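Local coordinates for protein probable arylamine n-acetyl transferase (Mycobacterium abscessus, PDB 4GUZ) that probably transfers an acetyl group from acetyl-coenzyme A to the amino nitrogen of arylamines, at residues H235-E240 with T249-P254; H229-D234 with R262-I267; W48-A53 with S214-R219. All coordinates share one frame; numbering follows the deposited sequence.

Interaction 1 (H235-E240 with T249-P254); sequences HRELHE and TRQLTP
Strands 237-240 and 249-251 run antiparallel, their axes 4.5 Å apart at closest approach, with Leu238 and Arg250 as the hydrogen-bonded pair between the non-hydrogen-bonded pairs Glu237-Gln251 and His239-Thr249. Leu238 N donates to Arg250 O at 2.7 Å, and the return bond runs from Arg250 N to Leu238 O. Beyond the regular strands the ladder goes on, Leu252 N reaching Arg236 O at 2.8 Å. Arg236 then pays back through its side chain: a bend at chi3 (56°) turns NE onto Leu252 O at 3.0 Å, the acceptor lying near the guanidinium plane, while Pro254 CD sits over one face of that group. Its NH1 is held by Leu281 O. On the face carrying Glu237 and Gln251, Thr249 CG2 rests over the middle of the His239 ring, 3.5 Å from its centroid, a CH-pi contact; ND1 of this ring is hydrogen-bonded to Arg247 NH1. On the face of Leu238 and Arg250, Leu238 CB lies 4.0 Å from Leu252 CD1 under helix 254-263. The leucines thus pack under the helix while Arg250 stays at the surface, and Arg236 extends the bonding past the strand ends.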
loop_
_atom_site.group_PDB
_atom_site.type_symbol
_atom_site.label_atom_id
_atom_site.label_comp_id
_atom_site.label_asym_id
_atom_site.label_seq_id
_atom_site.Cartn_x
_atom_site.Cartn_y
_atom_site.Cartn_z
ATOM N N HIS A 235 12.860 -10.420 1.807
ATOM C CA HIS A 235 14.282 -10.462 1.432
ATOM C C HIS A 235 14.453 -11.616 0.421
ATOM O O HIS A 235 14.106 -11.422 -0.747
ATOM C CB HIS A 235 15.215 -10.560 2.661
ATOM C CG HIS A 235 16.657 -10.302 2.361
ATOM N ND1 HIS A 235 17.066 -9.147 1.717
ATOM C CD2 HIS A 235 17.749 -11.032 2.683
ATOM C CE1 HIS A 235 18.386 -9.228 1.641
ATOM N NE2 HIS A 235 18.844 -10.336 2.214
ATOM N N ARG A 236 14.881 -12.810 0.865
ATOM C CA ARG A 236 15.031 -13.995 0.001
ATOM C C ARG A 236 14.025 -15.108 0.389
ATOM O O ARG A 236 14.054 -16.200 -0.177
ATOM C CB ARG A 236 16.476 -14.530 0.087
ATOM C CG ARG A 236 17.483 -13.730 -0.733
ATOM C CD ARG A 236 18.923 -14.080 -0.375
ATOM N NE ARG A 236 19.215 -15.510 -0.516
ATOM C CZ ARG A 236 20.411 -16.061 -0.320
ATOM N NH1 ARG A 236 21.453 -15.305 0.015
ATOM N NH2 ARG A 236 20.579 -17.368 -0.472
ATOM N N GLU A 237 13.172 -14.846 1.385
ATOM C CA GLU A 237 12.200 -15.828 1.852
ATOM C C GLU A 237 10.868 -15.595 1.184
ATOM O O GLU A 237 10.279 -14.531 1.350
ATOM C CB GLU A 237 12.041 -15.750 3.375
ATOM C CG GLU A 237 11.408 -16.988 3.988
ATOM C CD GLU A 237 12.265 -18.242 4.048
ATOM O OE1 GLU A 237 13.511 -18.137 4.042
ATOM O OE2 GLU A 237 11.681 -19.327 4.243
ATOM N N LEU A 238 10.384 -16.587 0.452
ATOM C CA LEU A 238 9.094 -16.442 -0.222
ATOM C C LEU A 238 8.015 -17.021 0.636
ATOM O O LEU A 238 8.043 -18.213 0.905
ATOM C CB LEU A 238 9.100 -17.117 -1.605
ATOM C CG LEU A 238 7.794 -16.989 -2.431
ATOM C CD1 LEU A 238 7.466 -15.522 -2.773
ATOM C CD2 LEU A 238 7.885 -17.826 -3.708
ATOM N N HIS A 239 7.049 -16.191 1.035
ATOM C CA HIS A 239 5.884 -16.590 1.826
ATOM C C HIS A 239 4.687 -16.778 0.891
ATOM O O HIS A 239 4.379 -15.884 0.097
ATOM C CB HIS A 239 5.546 -15.541 2.912
ATOM C CG HIS A 239 6.583 -15.366 3.977
ATOM N ND1 HIS A 239 6.249 -15.426 5.316
ATOM C CD2 HIS A 239 7.907 -15.105 3.870
ATOM C CE1 HIS A 239 7.376 -15.225 5.980
ATOM N NE2 HIS A 239 8.397 -15.011 5.153
ATOM N N GLU A 240 4.048 -17.951 0.935
ATOM C CA GLU A 240 2.842 -18.170 0.118
ATOM C C GLU A 240 1.690 -18.346 1.082
ATOM O O GLU A 240 1.718 -19.274 1.880
ATOM C CB GLU A 240 3.028 -19.368 -0.827
ATOM C CG GLU A 240 1.753 -19.676 -1.583
ATOM C CD GLU A 240 1.856 -20.562 -2.802
ATOM O OE1 GLU A 240 2.960 -21.075 -3.099
ATOM O OE2 GLU A 240 0.816 -20.712 -3.482
ATOM N N THR A 249 6.686 -21.184 3.714
ATOM C CA THR A 249 7.846 -20.346 3.399
ATOM C C THR A 249 8.976 -21.166 2.811
ATOM O O THR A 249 9.173 -22.315 3.216
ATOM C CB THR A 249 8.341 -19.624 4.689
ATOM O OG1 THR A 249 8.658 -20.602 5.694
ATOM C CG2 THR A 249 7.304 -18.668 5.262
ATOM N N ARG A 250 9.712 -20.580 1.861
ATOM C CA ARG A 250 10.869 -21.211 1.236
ATOM C C ARG A 250 11.939 -20.158 0.914
ATOM O O ARG A 250 11.599 -19.040 0.493
ATOM C CB ARG A 250 10.487 -22.033 -0.007
ATOM C CG ARG A 250 9.853 -21.256 -1.154
ATOM C CD ARG A 250 9.550 -22.149 -2.351
ATOM N NE ARG A 250 10.759 -22.454 -3.118
ATOM C CZ ARG A 250 10.991 -22.040 -4.359
ATOM N NH1 ARG A 250 10.094 -21.296 -4.997
ATOM N NH2 ARG A 250 12.124 -22.359 -4.971
ATOM N N GLN A 251 13.226 -20.507 1.161
ATOM C CA GLN A 251 14.346 -19.627 0.867
ATOM C C GLN A 251 14.710 -19.732 -0.612
ATOM O O GLN A 251 14.804 -20.837 -1.155
ATOM C CB GLN A 251 15.567 -19.949 1.755
ATOM C CG GLN A 251 16.772 -19.017 1.516
ATOM C CD GLN A 251 16.840 -17.798 2.418
ATOM O OE1 GLN A 251 15.830 -17.169 2.800
ATOM N NE2 GLN A 251 18.061 -17.402 2.740
ATOM N N LEU A 252 14.956 -18.588 -1.241
ATOM C CA LEU A 252 15.348 -18.509 -2.639
ATOM C C LEU A 252 16.800 -18.114 -2.739
ATOM O O LEU A 252 17.287 -17.344 -1.904
ATOM C CB LEU A 252 14.479 -17.476 -3.390
ATOM C CG LEU A 252 12.946 -17.680 -3.401
ATOM C CD1 LEU A 252 12.263 -16.501 -4.024
ATOM C CD2 LEU A 252 12.553 -18.904 -4.199
ATOM N N THR A 253 17.493 -18.640 -3.759
ATOM C CA THR A 253 18.862 -18.249 -4.079
ATOM C C THR A 253 18.791 -16.855 -4.732
ATOM O O THR A 253 17.722 -16.523 -5.257
ATOM C CB THR A 253 19.517 -19.258 -5.053
ATOM O OG1 THR A 253 18.807 -19.224 -6.289
ATOM C CG2 THR A 253 19.610 -20.682 -4.501
ATOM N N PRO A 254 19.895 -16.077 -4.844
ATOM C CA PRO A 254 19.803 -14.774 -5.528
ATOM C C PRO A 254 19.192 -14.869 -6.944
ATOM O O PRO A 254 18.362 -14.027 -7.300
ATOM C CB PRO A 254 21.260 -14.307 -5.551
ATOM C CG PRO A 254 21.844 -14.906 -4.320
ATOM C CD PRO A 254 21.250 -16.280 -4.287
#

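Interaction 2 (H229-D234 with R262-I267); sequences HAYILD and REIFGI
Tyr231 and Phe265 meet through the base of one side chain and the rim of the other: the Phe265 ring reaches in from 262-267 and brings CZ to 3.7 Å from Tyr231 CB. Its CE1 lies nearly as close to that carbon, and Tyr231 O is at the ring's edge, in plane. On the neighbouring inward-facing residue, Leu233 CB stands 4.1 Å from Phe265 CE2. The ring tip thus lodges against the strand between the two side chains that point toward 262-267, while Ile232, between them in sequence, points away. The CB of Phe265 does not itself aim at the strand; a chi1 of -61°, with CG beside the backbone N, swings the ring so that CE1 and CZ reach Tyr231 CB.

A CH-pi contact makes up the second group. Ile264 CG2 lies over one face of the Tyr231 ring, 3.8 Å from the centroid and 15° off the ring normal, displaced toward the CG-CD2 side. The two side chains cross at about a right angle. The same methyl also sits over the centre of the Phe265 ring, so a single branch of Ile264 covers one face of each ring.

Here the antiparallel five-stranded sheet of the acetyltransferase receives, on one face, the segment that follows helix 254-263. Gly266, with positive phi (69°), turns the chain away just after Ile264 and Phe265.

No hydrogen bond crosses between 229-234 and 262-267. Backbone polar groups of the strand are instead used within the sheet, Leu233 pairing with Val222 and Ile232 with His239. Around the apolar patch, Leu233 also touches Val257 and Leu261 of helix 254-263, while Phe265 continues onto Val222 of strand 221-226.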
loop_
_atom_site.group_PDB
_atom_site.type_symbol
_atom_site.label_atom_id
_atom_site.label_comp_id
_atom_site.label_asym_id
_atom_site.label_seq_id
_atom_site.Cartn_x
_atom_site.Cartn_y
_atom_site.Cartn_z
ATOM N N HIS A 229 -5.743 -15.489 -2.034
ATOM C CA HIS A 229 -4.319 -15.811 -1.982
ATOM C C HIS A 229 -3.465 -14.581 -1.813
ATOM O O HIS A 229 -3.891 -13.494 -2.174
ATOM C CB HIS A 229 -3.894 -16.508 -3.290
ATOM C CG HIS A 229 -2.816 -17.525 -3.100
ATOM N ND1 HIS A 229 -3.073 -18.746 -2.498
ATOM C CD2 HIS A 229 -1.509 -17.471 -3.444
ATOM C CE1 HIS A 229 -1.918 -19.391 -2.488
ATOM N NE2 HIS A 229 -0.947 -18.662 -3.047
ATOM N N ALA A 230 -2.219 -14.776 -1.337
ATOM C CA ALA A 230 -1.219 -13.713 -1.231
ATOM C C ALA A 230 0.184 -14.277 -1.281
ATOM O O ALA A 230 0.402 -15.441 -0.952
ATOM C CB ALA A 230 -1.402 -12.924 0.057
ATOM N N TYR A 231 1.129 -13.451 -1.726
ATOM C CA TYR A 231 2.565 -13.718 -1.723
ATOM C C TYR A 231 3.292 -12.548 -1.139
ATOM O O TYR A 231 2.969 -11.391 -1.448
ATOM C CB TYR A 231 3.146 -13.940 -3.129
ATOM C CG TYR A 231 2.687 -15.177 -3.844
ATOM C CD1 TYR A 231 3.325 -16.398 -3.643
ATOM C CD2 TYR A 231 1.691 -15.111 -4.810
ATOM C CE1 TYR A 231 2.935 -17.541 -4.341
ATOM C CE2 TYR A 231 1.294 -16.244 -5.516
ATOM C CZ TYR A 231 1.918 -17.457 -5.280
ATOM O OH TYR A 231 1.515 -18.561 -5.995
ATOM N N ILE A 232 4.308 -12.843 -0.360
ATOM C CA ILE A 232 5.195 -11.859 0.233
ATOM C C ILE A 232 6.611 -12.383 0.105
ATOM O O ILE A 232 6.895 -13.458 0.626
ATOM C CB ILE A 232 4.888 -11.514 1.727
ATOM C CG1 ILE A 232 3.473 -10.918 1.957
ATOM C CG2 ILE A 232 5.978 -10.565 2.284
ATOM C CD1 ILE A 232 3.046 -10.710 3.513
ATOM N N LEU A 233 7.492 -11.624 -0.545
ATOM C CA LEU A 233 8.912 -11.935 -0.569
ATOM C C LEU A 233 9.563 -11.099 0.535
ATOM O O LEU A 233 9.534 -9.864 0.492
ATOM C CB LEU A 233 9.532 -11.667 -1.951
ATOM C CG LEU A 233 11.044 -11.873 -2.052
ATOM C CD1 LEU A 233 11.414 -13.357 -1.926
ATOM C CD2 LEU A 233 11.593 -11.298 -3.335
ATOM N N ASP A 234 10.074 -11.772 1.569
ATOM C CA ASP A 234 10.696 -11.103 2.697
ATOM C C ASP A 234 12.197 -11.343 2.533
ATOM O O ASP A 234 12.712 -12.386 2.945
ATOM C CB ASP A 234 10.116 -11.647 4.026
ATOM C CG ASP A 234 10.563 -10.887 5.263
ATOM O OD1 ASP A 234 11.336 -9.915 5.117
ATOM O OD2 ASP A 234 10.137 -11.268 6.388
ATOM N N ARG A 262 9.936 -11.910 -11.552
ATOM C CA ARG A 262 9.325 -11.869 -12.882
ATOM C C ARG A 262 8.097 -12.790 -12.983
ATOM O O ARG A 262 7.034 -12.329 -13.391
ATOM C CB ARG A 262 10.380 -12.250 -13.938
ATOM C CG ARG A 262 9.855 -12.434 -15.364
ATOM C CD ARG A 262 10.932 -12.960 -16.310
ATOM N NE ARG A 262 11.355 -14.331 -15.992
ATOM C CZ ARG A 262 12.543 -14.656 -15.494
ATOM N NH1 ARG A 262 13.457 -13.719 -15.267
ATOM N NH2 ARG A 262 12.832 -15.923 -15.230
ATOM N N GLU A 263 8.249 -14.086 -12.652
ATOM C CA GLU A 263 7.194 -15.090 -12.811
ATOM C C GLU A 263 5.991 -14.877 -11.885
ATOM O O GLU A 263 4.856 -15.000 -12.341
ATOM C CB GLU A 263 7.743 -16.506 -12.589
ATOM C CG GLU A 263 8.829 -16.939 -13.571
ATOM C CD GLU A 263 9.783 -18.021 -13.082
ATOM O OE1 GLU A 263 9.967 -18.162 -11.850
ATOM O OE2 GLU A 263 10.388 -18.700 -13.943
ATOM N N ILE A 264 6.234 -14.607 -10.587
ATOM C CA ILE A 264 5.156 -14.467 -9.612
ATOM C C ILE A 264 4.667 -13.023 -9.535
ATOM O O ILE A 264 3.458 -12.801 -9.514
ATOM C CB ILE A 264 5.605 -14.998 -8.204
ATOM C CG1 ILE A 264 5.915 -16.532 -8.201
ATOM C CG2 ILE A 264 4.647 -14.596 -7.049
ATOM C CD1 ILE A 264 4.778 -17.508 -8.548
ATOM N N PHE A 265 5.587 -12.051 -9.456
ATOM C CA PHE A 265 5.184 -10.669 -9.225
ATOM C C PHE A 265 5.141 -9.773 -10.470
ATOM O O PHE A 265 4.571 -8.684 -10.396
ATOM C CB PHE A 265 6.109 -10.038 -8.170
ATOM C CG PHE A 265 6.060 -10.718 -6.821
ATOM C CD1 PHE A 265 5.028 -10.454 -5.929
ATOM C CD2 PHE A 265 7.051 -11.613 -6.439
ATOM C CE1 PHE A 265 5.001 -11.050 -4.672
ATOM C CE2 PHE A 265 7.029 -12.208 -5.176
ATOM C CZ PHE A 265 6.003 -11.926 -4.299
ATOM N N GLY A 266 5.700 -10.228 -11.593
ATOM C CA GLY A 266 5.752 -9.432 -12.819
ATOM C C GLY A 266 6.691 -8.249 -12.710
ATOM O O GLY A 266 6.469 -7.225 -13.362
ATOM N N ILE A 267 7.735 -8.374 -11.861
ATOM C CA ILE A 267 8.744 -7.351 -11.618
ATOM C C ILE A 267 10.052 -7.755 -12.311
ATOM O O ILE A 267 10.552 -8.863 -12.102
ATOM C CB ILE A 267 8.930 -7.089 -10.092
ATOM C CG1 ILE A 267 7.664 -6.407 -9.526
ATOM C CG2 ILE A 267 10.181 -6.232 -9.788
ATOM C CD1 ILE A 267 7.490 -6.395 -7.993
#

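Interaction 3 (W48-A53 with S214-R219); sequences WENLDA and SPFSTR
Asn50 ND2 grips two carbonyls of the 214-219 loop at once, Phe216 O at 2.8 Å and Arg219 O at 3.0 Å. The bond to Arg219 O is the straighter (162° at the hydrogen) and lies in the amide plane, although the donor stands above the plane of that carbonyl; the one to Phe216 O is more bent. A chi1 of 71°, which sets CG between the backbone N and the carbonyl carbon, aims the amide at both. Beside it, Trp48 makes a T-shaped stack, its edge directed at a face of the Phe216 ring, with planes 68° apart and Trp48 CH2 4.0 Å from Phe216 CZ.

In the next shell, Asn50 OD1 accepts from Phe221 N, so one amide ties down the loop and the start of strand 221-226. Trp48 NE1 bonds to Gly133 O, and the Trp48 indole stacks with the His82 ring. Ala53 O and Ser217 O, two acceptors 3.0 Å apart, both bond Lys57 NZ, whose charge probably offsets their closeness. This buried junction joins strand 48-49 and the start of helix 51-56 to the loop leading into strand 221-226; the Trp48 side chain lies near, without touching, what is probably the Cys-His-Asp catalytic triad of this family.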
loop_
_atom_site.group_PDB
_atom_site.type_symbol
_atom_site.label_atom_id
_atom_site.label_comp_id
_atom_site.label_asym_id
_atom_site.label_seq_id
_atom_site.Cartn_x
_atom_site.Cartn_y
_atom_site.Cartn_z
ATOM N N TRP A 48 3.470 -4.003 -5.740
ATOM C CA TRP A 48 3.954 -3.509 -4.450
ATOM C C TRP A 48 5.355 -4.010 -4.188
ATOM O O TRP A 48 5.584 -5.212 -4.149
ATOM C CB TRP A 48 3.007 -3.899 -3.301
ATOM C CG TRP A 48 3.160 -3.028 -2.075
ATOM C CD1 TRP A 48 2.331 -2.021 -1.689
ATOM C CD2 TRP A 48 4.254 -3.035 -1.132
ATOM N NE1 TRP A 48 2.784 -1.455 -0.519
ATOM C CE2 TRP A 48 3.997 -2.015 -0.190
ATOM C CE3 TRP A 48 5.423 -3.807 -0.987
ATOM C CZ2 TRP A 48 4.849 -1.762 0.891
ATOM C CZ3 TRP A 48 6.289 -3.527 0.061
ATOM C CH2 TRP A 48 5.989 -2.530 0.998
ATOM N N GLU A 49 6.304 -3.082 -4.013
ATOM C CA GLU A 49 7.717 -3.389 -3.751
ATOM C C GLU A 49 8.459 -2.143 -3.273
ATOM O O GLU A 49 7.975 -1.030 -3.469
ATOM C CB GLU A 49 8.392 -3.976 -5.008
ATOM C CG GLU A 49 8.194 -3.097 -6.223
ATOM C CD GLU A 49 9.430 -2.715 -7.007
ATOM O OE1 GLU A 49 10.425 -2.275 -6.390
ATOM O OE2 GLU A 49 9.380 -2.806 -8.253
ATOM N N ASN A 50 9.649 -2.335 -2.692
ATOM C CA ASN A 50 10.500 -1.270 -2.138
ATOM C C ASN A 50 11.913 -1.299 -2.743
ATOM O O ASN A 50 12.847 -0.813 -2.090
ATOM C CB ASN A 50 10.620 -1.492 -0.610
ATOM C CG ASN A 50 11.470 -2.712 -0.255
ATOM O OD1 ASN A 50 11.591 -3.681 -1.031
ATOM N ND2 ASN A 50 12.161 -2.651 0.878
ATOM N N LEU A 51 12.092 -1.908 -3.946
ATOM C CA LEU A 51 13.422 -2.142 -4.505
ATOM C C LEU A 51 14.216 -0.863 -4.790
ATOM O O LEU A 51 15.439 -0.922 -4.736
ATOM C CB LEU A 51 13.407 -3.068 -5.739
ATOM C CG LEU A 51 12.801 -4.480 -5.502
ATOM C CD1 LEU A 51 12.631 -5.267 -6.818
ATOM C CD2 LEU A 51 13.600 -5.272 -4.491
ATOM N N ASP A 52 13.546 0.295 -4.984
ATOM C CA ASP A 52 14.232 1.567 -5.164
ATOM C C ASP A 52 14.925 1.979 -3.883
ATOM O O ASP A 52 16.040 2.510 -3.949
ATOM C CB ASP A 52 13.259 2.652 -5.633
ATOM C CG ASP A 52 12.965 2.608 -7.116
ATOM O OD1 ASP A 52 13.531 1.727 -7.816
ATOM O OD2 ASP A 52 12.140 3.414 -7.573
ATOM N N ALA A 53 14.304 1.714 -2.720
ATOM C CA ALA A 53 14.881 2.045 -1.409
ATOM C C ALA A 53 16.038 1.125 -1.084
ATOM O O ALA A 53 17.057 1.579 -0.545
ATOM C CB ALA A 53 13.819 1.962 -0.313
ATOM N N SER A 214 14.342 2.113 9.697
ATOM C CA SER A 214 13.247 1.739 8.799
ATOM C C SER A 214 13.572 0.366 8.175
ATOM O O SER A 214 14.610 0.241 7.513
ATOM C CB SER A 214 13.028 2.792 7.714
ATOM O OG SER A 214 12.081 2.331 6.763
ATOM N N PRO A 215 12.724 -0.674 8.381
ATOM C CA PRO A 215 13.039 -2.005 7.815
ATOM C C PRO A 215 13.014 -2.056 6.281
ATOM O O PRO A 215 13.727 -2.875 5.695
ATOM C CB PRO A 215 11.956 -2.914 8.408
ATOM C CG PRO A 215 10.825 -2.003 8.751
ATOM C CD PRO A 215 11.458 -0.696 9.149
ATOM N N PHE A 216 12.229 -1.163 5.632
ATOM C CA PHE A 216 12.105 -1.125 4.173
ATOM C C PHE A 216 13.313 -0.454 3.473
ATOM O O PHE A 216 13.382 -0.485 2.240
ATOM C CB PHE A 216 10.786 -0.428 3.751
ATOM C CG PHE A 216 9.493 -1.108 4.169
ATOM C CD1 PHE A 216 9.409 -2.495 4.261
ATOM C CD2 PHE A 216 8.341 -0.365 4.398
ATOM C CE1 PHE A 216 8.211 -3.121 4.631
ATOM C CE2 PHE A 216 7.138 -0.993 4.753
ATOM C CZ PHE A 216 7.083 -2.366 4.873
ATOM N N SER A 217 14.273 0.116 4.231
ATOM C CA SER A 217 15.417 0.790 3.613
ATOM C C SER A 217 16.506 -0.161 3.109
ATOM O O SER A 217 17.156 0.150 2.106
ATOM C CB SER A 217 16.047 1.792 4.581
ATOM O OG SER A 217 16.633 1.163 5.708
ATOM N N THR A 218 16.741 -1.292 3.808
ATOM C CA THR A 218 17.860 -2.161 3.447
ATOM C C THR A 218 17.493 -3.516 2.824
ATOM O O THR A 218 18.323 -4.055 2.087
ATOM C CB THR A 218 18.764 -2.393 4.671
ATOM O OG1 THR A 218 17.968 -2.749 5.806
ATOM C CG2 THR A 218 19.626 -1.165 4.999
ATOM N N ARG A 219 16.313 -4.091 3.121
ATOM C CA ARG A 219 16.023 -5.432 2.599
ATOM C C ARG A 219 14.739 -5.489 1.779
ATOM O O ARG A 219 13.756 -4.859 2.145
ATOM C CB ARG A 219 15.960 -6.428 3.752
ATOM C CG ARG A 219 17.334 -6.646 4.411
ATOM C CD ARG A 219 17.225 -7.126 5.840
ATOM N NE ARG A 219 16.376 -8.312 5.970
ATOM C CZ ARG A 219 16.811 -9.564 5.927
ATOM N NH1 ARG A 219 18.098 -9.822 5.735
ATOM N NH2 ARG A 219 15.961 -10.574 6.078
#

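Overall arrangement
From the N terminus, the chain first supplies 48-53, the short edge strand and the start of helix 51-56; interaction 3 closes a long loop of 160 residues when 214-219 arrives. Strand 221-226 follows, and 229-234 opens interaction 2. Before that contact closes at 262-267, the hairpin of interaction 1 forms and completes itself, so it lies wholly within the second loop, while interaction 3 precedes both in series. All three reach one five-stranded antiparallel sheet. Leu252 meets Leu233 between interactions 1 and 2, Ile267 touches Glu49 and Leu51 between 2 and 3, and His235 packs on Arg219 between 1 and 3, joining the hairpin, the segment after helix 254-263 and the start of helix 51-56.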